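Local coordinates for protein alpha-fucosidase (Bifidobacterium bifidum, PDB 2EAB) that probably hydrolyses alpha-1,2-linked L-fucose from glycans, this chain being the catalytic piece of a longer, apparently membrane-bound protein, at residues S785-T788 against K794-N797. Sequence-based numbering, arbitrary orientation.
Sequences STFT and KYVN
The side chains of Phe787 and Tyr795 lie side by side on one face of a two-stranded antiparallel beta hairpin, formed by strands 786-788 and 794-796. Phe787 CD2 meets the CD2-CE2 side of the Tyr795 ring, nearest Tyr795 CD2 at 3.8 Å, with the two rings steeply inclined rather than stacked; the carbonyl O of Phe787 sits at the Tyr795 edge, near the ring plane. Val873 of strand 871-874 and Leu881 of strand 880-884 touch both rings, packing the hairpin against the sheet of those strands; segment 794-797 falls, like them, in the glycoside hydrolase family 95 C-terminal domain. Lys793 adds a cation-pi contact to Tyr795, whose hydroxyl is hydrogen-bonded to Asp789 OD2. Phe787 and Tyr795 also form the hydrogen-bonded pair of the ladder: Phe787 N to Tyr795 O is 3.0 Å and Tyr795 N to Phe787 O is 2.8 Å, the latter in the carbonyl plane. On the opposite face, in the non-hydrogen-bonded pair Thr786-Val796, Thr786 OG1 approaches Val796 CG1 at 3.8 Å and CG2 lies by Val796 CG2. Beyond them, Asn797 N gives Ser785 O a weak, bent bond, while Ser785 OG binds Asp695 OD2. Asn797 ND2 holds a Tris molecule, probably from the crystallisation liquor, and its side chain lies close to Glu520, a calcium-binding residue of this protein, though no calcium is bound there in this chain. The Lys794 chain runs extended alongside Thr788, then bends at chi4 (-71°), which brings NZ to within 2.8 Å of Thr788 OG1 in a hydrogen bond. A valine at Thr788 would probably leave the Lys794 ammonium without its hydroxyl mate and its chain end freer to swing. Nearer the backbone, Lys794 CG passes 3.6 Å from Thr788 OG1.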
ATOM      1  N   SER A 785      10.855   6.079 -16.894  1.00  6.53           N
ATOM      2  CA  SER A 785      10.727   6.799 -18.155  1.00  6.85           C
ATOM      3  C   SER A 785      11.507   6.153 -19.293  1.00  6.78           C
ATOM      4  O   SER A 785      12.252   5.196 -19.084  1.00  7.16           O
ATOM      5  CB  SER A 785      11.112   8.263 -17.983  1.00  6.97           C
ATOM      6  OG  SER A 785      10.673   9.013 -19.097  1.00  7.39           O
ATOM      7  N   THR A 786      11.283   6.668 -20.497  1.00  6.86           N
ATOM      8  CA  THR A 786      11.995   6.245 -21.696  1.00  7.10           C
ATOM      9  C   THR A 786      12.672   7.461 -22.313  1.00  7.14           C
ATOM     10  O   THR A 786      12.037   8.494 -22.540  1.00  7.40           O
ATOM     11  CB  THR A 786      11.038   5.582 -22.700  1.00  7.64           C
ATOM     12  OG1 THR A 786      10.544   4.362 -22.135  1.00  7.47           O
ATOM     13  CG2 THR A 786      11.738   5.271 -24.018  1.00  8.15           C
ATOM     14  N   PHE A 787      13.971   7.326 -22.554  1.00  6.75           N
ATOM     15  CA  PHE A 787      14.827   8.361 -23.130  1.00  7.31           C
ATOM     16  C   PHE A 787      14.961   8.093 -24.620  1.00  7.19           C
ATOM     17  O   PHE A 787      15.086   6.939 -25.042  1.00  7.24           O
ATOM     18  CB  PHE A 787      16.195   8.256 -22.455  1.00  7.72           C
ATOM     19  CG  PHE A 787      17.187   9.331 -22.834  1.00  7.37           C
ATOM     20  CD1 PHE A 787      17.346  10.457 -22.036  1.00  8.25           C
ATOM     21  CD2 PHE A 787      18.029   9.164 -23.931  1.00  8.33           C
ATOM     22  CE1 PHE A 787      18.302  11.418 -22.351  1.00  9.39           C
ATOM     23  CE2 PHE A 787      18.985  10.122 -24.252  1.00  8.94           C
ATOM     24  CZ  PHE A 787      19.120  11.247 -23.461  1.00  9.40           C
ATOM     25  N   THR A 788      14.935   9.157 -25.414  1.00  7.20           N
ATOM     26  CA  THR A 788      15.157   9.034 -26.854  1.00  7.56           C
ATOM     27  C   THR A 788      16.299   9.948 -27.250  1.00  7.29           C
ATOM     28  O   THR A 788      16.187  11.167 -27.119  1.00  7.64           O
ATOM     29  CB  THR A 788      13.899   9.404 -27.666  1.00  7.90           C
ATOM     30  OG1 THR A 788      12.799   8.610 -27.217  1.00  8.90           O
ATOM     31  CG2 THR A 788      14.119   9.152 -29.156  1.00  8.87           C
ATOM     32  N   LYS A 794      16.048   4.451 -28.337  1.00  8.55           N
ATOM     33  CA  LYS A 794      15.280   4.502 -27.099  1.00  9.00           C
ATOM     34  C   LYS A 794      15.914   3.678 -25.984  1.00  8.76           C
ATOM     35  O   LYS A 794      16.453   2.590 -26.221  1.00  9.60           O
ATOM     36  CB  LYS A 794      13.824   4.098 -27.348  1.00  9.90           C
ATOM     37  CG  LYS A 794      13.092   5.139 -28.196  1.00 12.09           C
ATOM     38  CD  LYS A 794      11.625   4.841 -28.402  1.00 14.81           C
ATOM     39  CE  LYS A 794      10.982   5.894 -29.297  1.00 15.76           C
ATOM     40  NZ  LYS A 794      10.822   7.221 -28.630  1.00 16.56           N
ATOM     41  N   TYR A 795      15.858   4.221 -24.772  1.00  7.75           N
ATOM     42  CA  TYR A 795      16.353   3.541 -23.581  1.00  7.79           C
ATOM     43  C   TYR A 795      15.206   3.518 -22.588  1.00  7.19           C
ATOM     44  O   TYR A 795      14.833   4.545 -22.019  1.00  7.26           O
ATOM     45  CB  TYR A 795      17.600   4.235 -23.019  1.00  8.41           C
ATOM     46  CG  TYR A 795      18.645   4.489 -24.085  1.00 10.38           C
ATOM     47  CD1 TYR A 795      19.728   3.629 -24.263  1.00 12.64           C
ATOM     48  CD2 TYR A 795      18.526   5.584 -24.944  1.00 11.46           C
ATOM     49  CE1 TYR A 795      20.669   3.869 -25.275  1.00 12.41           C
ATOM     50  CE2 TYR A 795      19.450   5.828 -25.944  1.00 12.43           C
ATOM     51  CZ  TYR A 795      20.515   4.972 -26.097  1.00 11.95           C
ATOM     52  OH  TYR A 795      21.427   5.227 -27.092  1.00 13.14           O
ATOM     53  N   VAL A 796      14.630   2.333 -22.428  1.00  6.85           N
ATOM     54  CA  VAL A 796      13.413   2.146 -21.653  1.00  6.88           C
ATOM     55  C   VAL A 796      13.767   1.878 -20.198  1.00  6.64           C
ATOM     56  O   VAL A 796      14.657   1.069 -19.906  1.00  7.02           O
ATOM     57  CB  VAL A 796      12.579   0.984 -22.235  1.00  7.06           C
ATOM     58  CG1 VAL A 796      11.339   0.723 -21.398  1.00  7.71           C
ATOM     59  CG2 VAL A 796      12.190   1.271 -23.683  1.00  8.12           C
ATOM     60  N   ASN A 797      13.051   2.538 -19.288  1.00  6.65           N
ATOM     61  CA  ASN A 797      13.264   2.376 -17.853  1.00  6.95           C
ATOM     62  C   ASN A 797      14.696   2.706 -17.447  1.00  6.63           C
ATOM     63  O   ASN A 797      15.312   1.994 -16.658  1.00  6.85           O
ATOM     64  CB  ASN A 797      12.838   0.974 -17.391  1.00  7.26           C
ATOM     65  CG  ASN A 797      11.344   0.757 -17.524  1.00  7.39           C
ATOM     66  OD1 ASN A 797      10.601   1.700 -17.774  1.00  8.57           O
ATOM     67  ND2 ASN A 797      10.901  -0.482 -17.357  1.00  8.20           N
TER